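Local structure of leucine aminopeptidase 1 (Caenorhabditis elegans, 2HC9) at residues 2-14 with 143-157. The protein is a zinc-dependent M17-family aminopeptidase that releases N-terminal amino acids, preferably leucine, from peptides and probably serves as a digestive enzyme. The protein carries 1 engineered substitution. Sequence-based numbering, arbitrary orientation. Where two conformers were deposited one is given.
Sequences TQVLVRNGIQAVG and ELNVNIDVVCDKLTN. With GOL (glycerol), chain P.
Arg7 grips Asp149 side-on: NE gives a salt bridge of 2.8 Å to OD1, while NH2 bonds the syn lone pair of OD2 at 3.0 Å. The bend at chi3 (-62°) turns the guanidinium along the carboxylate, the two planes 35° apart. One guanidinium face carries Gln11 CB; over the opposite face lies the Asn147 amide, stacked 19° from parallel, with its OD1 3.4 Å from Arg7 CZ. NH1 and NH2 also share Ala12 O, which ties the chain after Gly9 back across this face. There Gln11 N reaches Asp149 OD2 at 3.0 Å from above the carboxylate plane, and His110 bonds the same oxygen.

Beneath this polar layer, strands 3-8 and 145-151 run parallel, the backbone ladder reaching from Gln3 N–Leu144 O to Gly9 N–Val150 O. At the start, Thr2 OG1 accepts from Leu144 N (2.8 Å). At the other end, Asn8 ND2 donates to Asn157 OD1 at 3.2 Å, and two waters link Asn8 OD1 to Val150 O and Cys152 O.

On the other face, Val4 CG1 meets Ile148 CD1 at 3.8 Å and Val6 CG1 packs on Val150 CG2, an apolar patch. Helix 120-128 packs against it; helix 157-178 runs along the outer edge of 3-8, where Thr164 OG1 bonds Val6 N. Away from the zinc site, this is a parallel edge pair of the macro-like N-terminal domain, 145-151 lying between 3-8 and 108-114.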
ATOM      1  N   THR A   2     -11.165  44.024  -1.699  1.00 17.01           N
ATOM      2  CA  THR A   2     -10.957  44.469  -3.113  1.00 17.05           C
ATOM      3  C   THR A   2     -12.307  44.527  -3.806  1.00 19.50           C
ATOM      4  O   THR A   2     -13.116  43.594  -3.695  1.00 20.61           O
ATOM      5  CB  THR A   2      -9.961  43.500  -3.829  1.00 19.37           C
ATOM      6  OG1 THR A   2      -8.646  43.748  -3.334  1.00 20.62           O
ATOM      7  CG2 THR A   2      -9.964  43.656  -5.382  1.00 19.14           C
ATOM      8  N   GLN A   3     -12.559  45.617  -4.518  0.50 16.03           N
ATOM      9  CA  GLN A   3     -13.816  45.773  -5.230  0.50 17.05           C
ATOM     10  C   GLN A   3     -13.603  45.654  -6.730  0.50 17.81           C
ATOM     11  O   GLN A   3     -12.626  46.181  -7.280  0.50 17.02           O
ATOM     12  CB  GLN A   3     -14.443  47.134  -4.917  0.50 21.42           C
ATOM     13  CG  GLN A   3     -14.644  47.384  -3.435  0.50 20.41           C
ATOM     14  CD  GLN A   3     -15.763  46.559  -2.868  0.50 25.80           C
ATOM     15  OE1 GLN A   3     -16.890  46.622  -3.348  0.50 33.87           O
ATOM     16  NE2 GLN A   3     -15.460  45.765  -1.845  0.50 24.50           N
ATOM     17  N   VAL A   4     -14.543  44.980  -7.389  1.00 15.71           N
ATOM     18  CA  VAL A   4     -14.457  44.747  -8.827  1.00 15.75           C
ATOM     19  C   VAL A   4     -15.670  45.366  -9.514  1.00 15.86           C
ATOM     20  O   VAL A   4     -16.803  45.041  -9.200  1.00 16.90           O
ATOM     21  CB  VAL A   4     -14.347  43.229  -9.166  1.00 18.01           C
ATOM     22  CG1 VAL A   4     -14.424  43.015 -10.677  1.00 19.76           C
ATOM     23  CG2 VAL A   4     -13.055  42.659  -8.633  1.00 18.13           C
ATOM     24  N   LEU A   5     -15.421  46.297 -10.428  1.00 17.69           N
ATOM     25  CA  LEU A   5     -16.504  46.922 -11.190  1.00 17.11           C
ATOM     26  C   LEU A   5     -16.236  46.644 -12.651  1.00 17.70           C
ATOM     27  O   LEU A   5     -15.098  46.778 -13.115  1.00 17.29           O
ATOM     28  CB  LEU A   5     -16.493  48.459 -10.986  1.00 16.50           C
ATOM     29  CG  LEU A   5     -17.567  49.215 -11.793  1.00 17.23           C
ATOM     30  CD1 LEU A   5     -18.973  48.870 -11.267  1.00 19.93           C
ATOM     31  CD2 LEU A   5     -17.327  50.740 -11.699  1.00 21.20           C
ATOM     32  N   VAL A   6     -17.277  46.251 -13.366  1.00 16.57           N
ATOM     33  CA  VAL A   6     -17.190  46.034 -14.791  1.00 18.51           C
ATOM     34  C   VAL A   6     -17.872  47.232 -15.470  1.00 20.90           C
ATOM     35  O   VAL A   6     -19.009  47.587 -15.121  1.00 18.16           O
ATOM     36  CB  VAL A   6     -17.895  44.712 -15.221  1.00 18.26           C
ATOM     37  CG1 VAL A   6     -17.768  44.508 -16.742  1.00 16.87           C
ATOM     38  CG2 VAL A   6     -17.304  43.512 -14.457  1.00 19.47           C
ATOM     39  N   ARG A   7     -17.168  47.851 -16.416  1.00 19.79           N
ATOM     40  CA  ARG A   7     -17.723  49.010 -17.140  1.00 17.44           C
ATOM     41  C   ARG A   7     -17.783  48.779 -18.632  1.00 22.71           C
ATOM     42  O   ARG A   7     -16.979  48.044 -19.217  1.00 19.87           O
ATOM     43  CB  ARG A   7     -16.891  50.271 -16.867  1.00 15.64           C
ATOM     44  CG  ARG A   7     -16.822  50.653 -15.382  1.00 22.46           C
ATOM     45  CD  ARG A   7     -16.076  51.966 -15.112  1.00 21.45           C
ATOM     46  NE  ARG A   7     -14.673  51.936 -15.513  1.00 19.93           N
ATOM     47  CZ  ARG A   7     -13.772  52.828 -15.099  1.00 22.46           C
ATOM     48  NH1 ARG A   7     -14.143  53.810 -14.278  1.00 19.17           N
ATOM     49  NH2 ARG A   7     -12.519  52.771 -15.524  1.00 17.24           N
ATOM     50  N   ASN A   8     -18.731  49.473 -19.249  1.00 20.66           N
ATOM     51  CA  ASN A   8     -18.958  49.405 -20.675  1.00 23.46           C
ATOM     52  C   ASN A   8     -18.114  50.498 -21.324  1.00 25.52           C
ATOM     53  O   ASN A   8     -18.554  51.640 -21.393  1.00 28.50           O
ATOM     54  CB  ASN A   8     -20.450  49.675 -20.886  1.00 29.58           C
ATOM     55  CG  ASN A   8     -20.877  49.594 -22.331  1.00 34.67           C
ATOM     56  OD1 ASN A   8     -20.151  49.091 -23.205  1.00 29.70           O
ATOM     57  ND2 ASN A   8     -22.094  50.087 -22.593  1.00 32.51           N
ATOM     58  N   GLY A   9     -16.893  50.166 -21.748  1.00 21.84           N
ATOM     59  CA  GLY A   9     -15.984  51.133 -22.388  1.00 20.16           C
ATOM     60  C   GLY A   9     -14.849  51.590 -21.487  1.00 17.88           C
ATOM     61  O   GLY A   9     -15.000  51.635 -20.253  1.00 22.93           O
ATOM     62  N   ILE A  10     -13.716  51.923 -22.106  1.00 19.65           N
ATOM     63  CA  ILE A  10     -12.541  52.428 -21.382  1.00 21.80           C
ATOM     64  C   ILE A  10     -12.871  53.770 -20.722  1.00 28.05           C
ATOM     65  O   ILE A  10     -13.364  54.699 -21.379  1.00 26.13           O
ATOM     66  CB  ILE A  10     -11.325  52.597 -22.306  1.00 21.40           C
ATOM     67  CG1 ILE A  10     -10.885  51.258 -22.903  1.00 24.29           C
ATOM     68  CG2 ILE A  10     -10.149  53.293 -21.573  1.00 24.87           C
ATOM     69  CD1 ILE A  10      -9.913  51.418 -24.055  1.00 23.42           C
ATOM     70  N   GLN A  11     -12.637  53.857 -19.416  1.00 25.13           N
ATOM     71  CA  GLN A  11     -12.829  55.100 -18.688  1.00 25.60           C
ATOM     72  C   GLN A  11     -11.651  55.306 -17.767  1.00 27.24           C
ATOM     73  O   GLN A  11     -10.847  54.392 -17.596  1.00 25.74           O
ATOM     74  CB  GLN A  11     -14.147  55.015 -17.920  1.00 23.00           C
ATOM     75  CG  GLN A  11     -15.304  54.841 -18.883  1.00 30.95           C
ATOM     76  CD  GLN A  11     -16.542  54.379 -18.212  1.00 32.37           C
ATOM     77  OE1 GLN A  11     -16.939  54.963 -17.215  1.00 33.51           O
ATOM     78  NE2 GLN A  11     -17.178  53.316 -18.751  1.00 31.11           N
ATOM     79  N   ALA A  12     -11.526  56.500 -17.190  1.00 30.86           N
ATOM     80  CA  ALA A  12     -10.414  56.781 -16.268  1.00 34.81           C
ATOM     81  C   ALA A  12     -10.609  55.979 -14.983  1.00 27.04           C
ATOM     82  O   ALA A  12     -11.739  55.621 -14.628  1.00 25.81           O
ATOM     83  CB  ALA A  12     -10.329  58.283 -15.942  1.00 33.49           C
ATOM     84  N   VAL A  13      -9.510  55.703 -14.291  1.00 25.11           N
ATOM     85  CA  VAL A  13      -9.601  55.104 -12.965  1.00 26.62           C
ATOM     86  C   VAL A  13      -9.206  56.135 -11.917  1.00 32.01           C
ATOM     87  O   VAL A  13      -8.832  57.254 -12.256  1.00 30.19           O
ATOM     88  CB  VAL A  13      -8.793  53.774 -12.858  1.00 31.41           C
ATOM     89  CG1 VAL A  13      -9.267  52.806 -13.954  1.00 29.46           C
ATOM     90  CG2 VAL A  13      -7.303  54.035 -13.011  1.00 31.27           C
ATOM     91  N   GLY A  14      -9.296  55.775 -10.648  1.00 31.73           N
ATOM     92  CA  GLY A  14      -8.928  56.718  -9.577  1.00 37.89           C
ATOM     93  C   GLY A  14      -7.503  57.249  -9.633  1.00 37.44           C
ATOM     94  O   GLY A  14      -6.645  56.736 -10.377  1.00 35.09           O
ATOM     95  N   GLU A 143      -6.145  45.909  -0.249  1.00 26.50           N
ATOM     96  CA  GLU A 143      -7.395  45.973  -1.001  1.00 25.44           C
ATOM     97  C   GLU A 143      -7.199  46.866  -2.217  1.00 24.35           C
ATOM     98  O   GLU A 143      -6.597  47.951  -2.126  1.00 25.02           O
ATOM     99  CB  GLU A 143      -8.561  46.486  -0.137  1.00 24.55           C
ATOM    100  CG  GLU A 143      -8.736  45.805   1.244  1.00 29.79           C
ATOM    101  CD  GLU A 143      -8.851  44.274   1.193  1.00 37.31           C
ATOM    102  OE1 GLU A 143      -9.249  43.692   0.150  1.00 29.25           O
ATOM    103  OE2 GLU A 143      -8.539  43.637   2.222  1.00 35.20           O
ATOM    104  N   LEU A 144      -7.720  46.414  -3.351  1.00 22.69           N
ATOM    105  CA  LEU A 144      -7.492  47.095  -4.613  1.00 21.03           C
ATOM    106  C   LEU A 144      -8.811  47.544  -5.169  1.00 24.33           C
ATOM    107  O   LEU A 144      -9.864  46.964  -4.886  1.00 23.59           O
ATOM    108  CB  LEU A 144      -6.836  46.146  -5.630  1.00 21.56           C
ATOM    109  CG  LEU A 144      -5.479  45.553  -5.232  1.00 27.34           C
ATOM    110  CD1 LEU A 144      -5.045  44.511  -6.234  1.00 34.29           C
ATOM    111  CD2 LEU A 144      -4.433  46.609  -5.159  1.00 29.39           C
ATOM    112  N   ASN A 145      -8.748  48.577  -5.990  0.50 19.26           N
ATOM    113  CA  ASN A 145      -9.892  49.005  -6.759  0.50 20.85           C
ATOM    114  C   ASN A 145      -9.694  48.452  -8.165  0.50 21.24           C
ATOM    115  O   ASN A 145      -8.758  48.853  -8.868  0.50 17.54           O
ATOM    116  CB  ASN A 145      -9.957  50.545  -6.738  0.50 22.34           C
ATOM    117  CG  ASN A 145     -10.852  51.119  -7.815  0.50 26.36           C
ATOM    118  OD1 ASN A 145     -12.029  50.782  -7.917  0.50 27.69           O
ATOM    119  ND2 ASN A 145     -10.290  52.006  -8.628  0.50 35.33           N
ATOM    120  N   VAL A 146     -10.547  47.503  -8.560  1.00 17.75           N
ATOM    121  CA  VAL A 146     -10.431  46.880  -9.889  1.00 18.40           C
ATOM    122  C   VAL A 146     -11.521  47.399 -10.822  1.00 18.11           C
ATOM    123  O   VAL A 146     -12.704  47.386 -10.476  1.00 15.93           O
ATOM    124  CB  VAL A 146     -10.478  45.334  -9.814  1.00 20.39           C
ATOM    125  CG1 VAL A 146     -10.382  44.702 -11.206  1.00 17.83           C
ATOM    126  CG2 VAL A 146      -9.378  44.811  -8.862  1.00 20.22           C
ATOM    127  N   ASN A 147     -11.109  47.887 -11.991  1.00 15.61           N
ATOM    128  CA  ASN A 147     -12.049  48.214 -13.063  1.00 17.61           C
ATOM    129  C   ASN A 147     -11.763  47.320 -14.270  1.00 18.17           C
ATOM    130  O   ASN A 147     -10.665  47.364 -14.828  1.00 20.68           O
ATOM    131  CB  ASN A 147     -11.911  49.681 -13.484  1.00 16.57           C
ATOM    132  CG  ASN A 147     -12.518  50.627 -12.455  1.00 18.55           C
ATOM    133  OD1 ASN A 147     -13.740  50.760 -12.341  1.00 20.04           O
ATOM    134  ND2 ASN A 147     -11.658  51.260 -11.686  1.00 19.24           N
ATOM    135  N   ILE A 148     -12.745  46.508 -14.648  1.00 17.21           N
ATOM    136  CA  ILE A 148     -12.702  45.770 -15.910  1.00 16.75           C
ATOM    137  C   ILE A 148     -13.498  46.542 -16.957  1.00 18.84           C
ATOM    138  O   ILE A 148     -14.739  46.537 -16.965  1.00 19.36           O
ATOM    139  CB  ILE A 148     -13.269  44.310 -15.758  1.00 15.64           C
ATOM    140  CG1 ILE A 148     -12.599  43.609 -14.543  1.00 17.05           C
ATOM    141  CG2 ILE A 148     -13.102  43.533 -17.083  1.00 16.21           C
ATOM    142  CD1 ILE A 148     -13.215  42.274 -14.173  1.00 20.17           C
ATOM    143  N   ASP A 149     -12.760  47.194 -17.847  1.00 16.89           N
ATOM    144  CA  ASP A 149     -13.338  47.989 -18.933  1.00 16.17           C
ATOM    145  C   ASP A 149     -13.436  47.178 -20.212  1.00 20.66           C
ATOM    146  O   ASP A 149     -12.432  46.827 -20.846  1.00 20.88           O
ATOM    147  CB  ASP A 149     -12.511  49.267 -19.152  1.00 18.51           C
ATOM    148  CG  ASP A 149     -12.662  50.261 -17.998  1.00 19.84           C
ATOM    149  OD1 ASP A 149     -13.453  49.994 -17.052  1.00 21.59           O
ATOM    150  OD2 ASP A 149     -11.990  51.305 -18.042  1.00 20.77           O
ATOM    151  N   VAL A 150     -14.671  46.885 -20.585  1.00 19.65           N
ATOM    152  CA  VAL A 150     -14.913  46.023 -21.710  1.00 19.90           C
ATOM    153  C   VAL A 150     -15.073  46.924 -22.930  1.00 23.56           C
ATOM    154  O   VAL A 150     -15.889  47.854 -22.917  1.00 22.55           O
ATOM    155  CB  VAL A 150     -16.192  45.197 -21.520  1.00 19.80           C
ATOM    156  CG1 VAL A 150     -16.409  44.300 -22.727  1.00 23.16           C
ATOM    157  CG2 VAL A 150     -16.128  44.366 -20.225  1.00 20.25           C
ATOM    158  N   VAL A 151     -14.292  46.630 -23.964  1.00 19.16           N
ATOM    159  CA  VAL A 151     -14.385  47.325 -25.253  1.00 19.26           C
ATOM    160  C   VAL A 151     -15.133  46.395 -26.205  1.00 28.55           C
ATOM    161  O   VAL A 151     -14.556  45.443 -26.769  1.00 30.14           O
ATOM    162  CB  VAL A 151     -12.989  47.629 -25.820  1.00 21.83           C
ATOM    163  CG1 VAL A 151     -13.108  48.373 -27.158  1.00 23.56           C
ATOM    164  CG2 VAL A 151     -12.172  48.455 -24.817  1.00 25.93           C
ATOM    165  N   CYS A 152     -16.427  46.649 -26.334  1.00 22.70           N
ATOM    166  CA  CYS A 152     -17.318  45.810 -27.128  1.00 30.32           C
ATOM    167  C   CYS A 152     -18.535  46.649 -27.497  1.00 35.95           C
ATOM    168  O   CYS A 152     -19.247  47.120 -26.609  1.00 34.57           O
ATOM    169  CB  CYS A 152     -17.749  44.564 -26.332  1.00 32.84           C
ATOM    170  SG  CYS A 152     -18.977  43.501 -27.177  1.00 33.99           S
ATOM    171  N   ASP A 153     -18.770  46.797 -28.805  1.00 36.89           N
ATOM    172  CA  ASP A 153     -19.860  47.614 -29.371  1.00 37.88           C
ATOM    173  C   ASP A 153     -21.234  47.317 -28.775  1.00 33.17           C
ATOM    174  O   ASP A 153     -21.991  48.225 -28.439  1.00 34.74           O
ATOM    175  CB  ASP A 153     -19.961  47.382 -30.885  1.00 43.06           C
ATOM    176  CG  ASP A 153     -18.818  48.001 -31.660  1.00 57.09           C
ATOM    177  OD1 ASP A 153     -18.332  49.084 -31.263  1.00 61.30           O
ATOM    178  OD2 ASP A 153     -18.413  47.404 -32.685  1.00 63.92           O
ATOM    179  N   LYS A 154     -21.562  46.034 -28.693  1.00 32.50           N
ATOM    180  CA  LYS A 154     -22.917  45.613 -28.411  1.00 28.51           C
ATOM    181  C   LYS A 154     -23.261  45.685 -26.914  1.00 27.75           C
ATOM    182  O   LYS A 154     -24.432  45.653 -26.544  1.00 29.25           O
ATOM    183  CB  LYS A 154     -23.135  44.196 -28.943  1.00 29.12           C
ATOM    184  CG  LYS A 154     -23.313  44.117 -30.439  1.00 37.85           C
ATOM    185  CD  LYS A 154     -23.537  42.687 -30.882  1.00 46.43           C
ATOM    186  CE  LYS A 154     -23.652  42.603 -32.399  1.00 53.12           C
ATOM    187  NZ  LYS A 154     -23.946  41.210 -32.872  1.00 58.40           N
ATOM    188  N   LEU A 155     -22.253  45.769 -26.052  1.00 25.49           N
ATOM    189  CA  LEU A 155     -22.512  45.758 -24.610  1.00 23.78           C
ATOM    190  C   LEU A 155     -23.365  46.948 -24.151  1.00 27.10           C
ATOM    191  O   LEU A 155     -23.140  48.089 -24.563  1.00 28.72           O
ATOM    192  CB  LEU A 155     -21.193  45.690 -23.841  1.00 22.47           C
ATOM    193  CG  LEU A 155     -21.222  45.150 -22.411  1.00 29.54           C
ATOM    194  CD1 LEU A 155     -21.359  43.609 -22.395  1.00 24.82           C
ATOM    195  CD2 LEU A 155     -19.953  45.588 -21.710  1.00 31.83           C
ATOM    196  N   THR A 156     -24.358  46.671 -23.309  1.00 23.00           N
ATOM    197  CA  THR A 156     -25.183  47.719 -22.715  1.00 24.97           C
ATOM    198  C   THR A 156     -24.755  48.037 -21.281  1.00 25.99           C
ATOM    199  O   THR A 156     -23.997  47.278 -20.651  1.00 22.56           O
ATOM    200  CB  THR A 156     -26.685  47.348 -22.717  1.00 26.11           C
ATOM    201  OG1 THR A 156     -26.958  46.341 -21.725  1.00 25.27           O
ATOM    202  CG2 THR A 156     -27.133  46.869 -24.102  1.00 23.70           C
ATOM    203  N   ASN A 157     -25.242  49.155 -20.751  1.00 23.85           N
ATOM    204  CA  ASN A 157     -24.991  49.469 -19.343  1.00 26.73           C
ATOM    205  C   ASN A 157     -25.615  48.442 -18.383  1.00 22.47           C
ATOM    206  O   ASN A 157     -25.014  48.107 -17.363  1.00 19.71           O
ATOM    207  CB  ASN A 157     -25.446  50.901 -19.007  1.00 27.41           C
ATOM    208  CG  ASN A 157     -24.544  51.972 -19.635  1.00 29.03           C
ATOM    209  OD1 ASN A 157     -23.500  51.677 -20.232  1.00 29.52           O
ATOM    210  ND2 ASN A 157     -24.940  53.231 -19.480  1.00 32.77           N
TER
HETATM  211  C1  GOL P1009     -12.165  54.114 -10.293  1.00 61.10           C
HETATM  212  O1  GOL P1009     -10.836  53.912  -9.863  1.00 64.29           O
HETATM  213  C2  GOL P1009     -12.432  55.582 -10.579  1.00 66.27           C
HETATM  214  O2  GOL P1009     -13.086  55.716 -11.817  1.00 62.25           O
HETATM  215  C3  GOL P1009     -13.222  56.187  -9.436  1.00 65.87           C
HETATM  216  O3  GOL P1009     -12.348  56.752  -8.492  1.00 68.09           O
HETATM  217  O   HOH W   1     -17.814  48.666 -24.481  1.00 33.43           O
HETATM  218  O   HOH W   2     -20.908  49.351 -25.902  1.00 36.65           O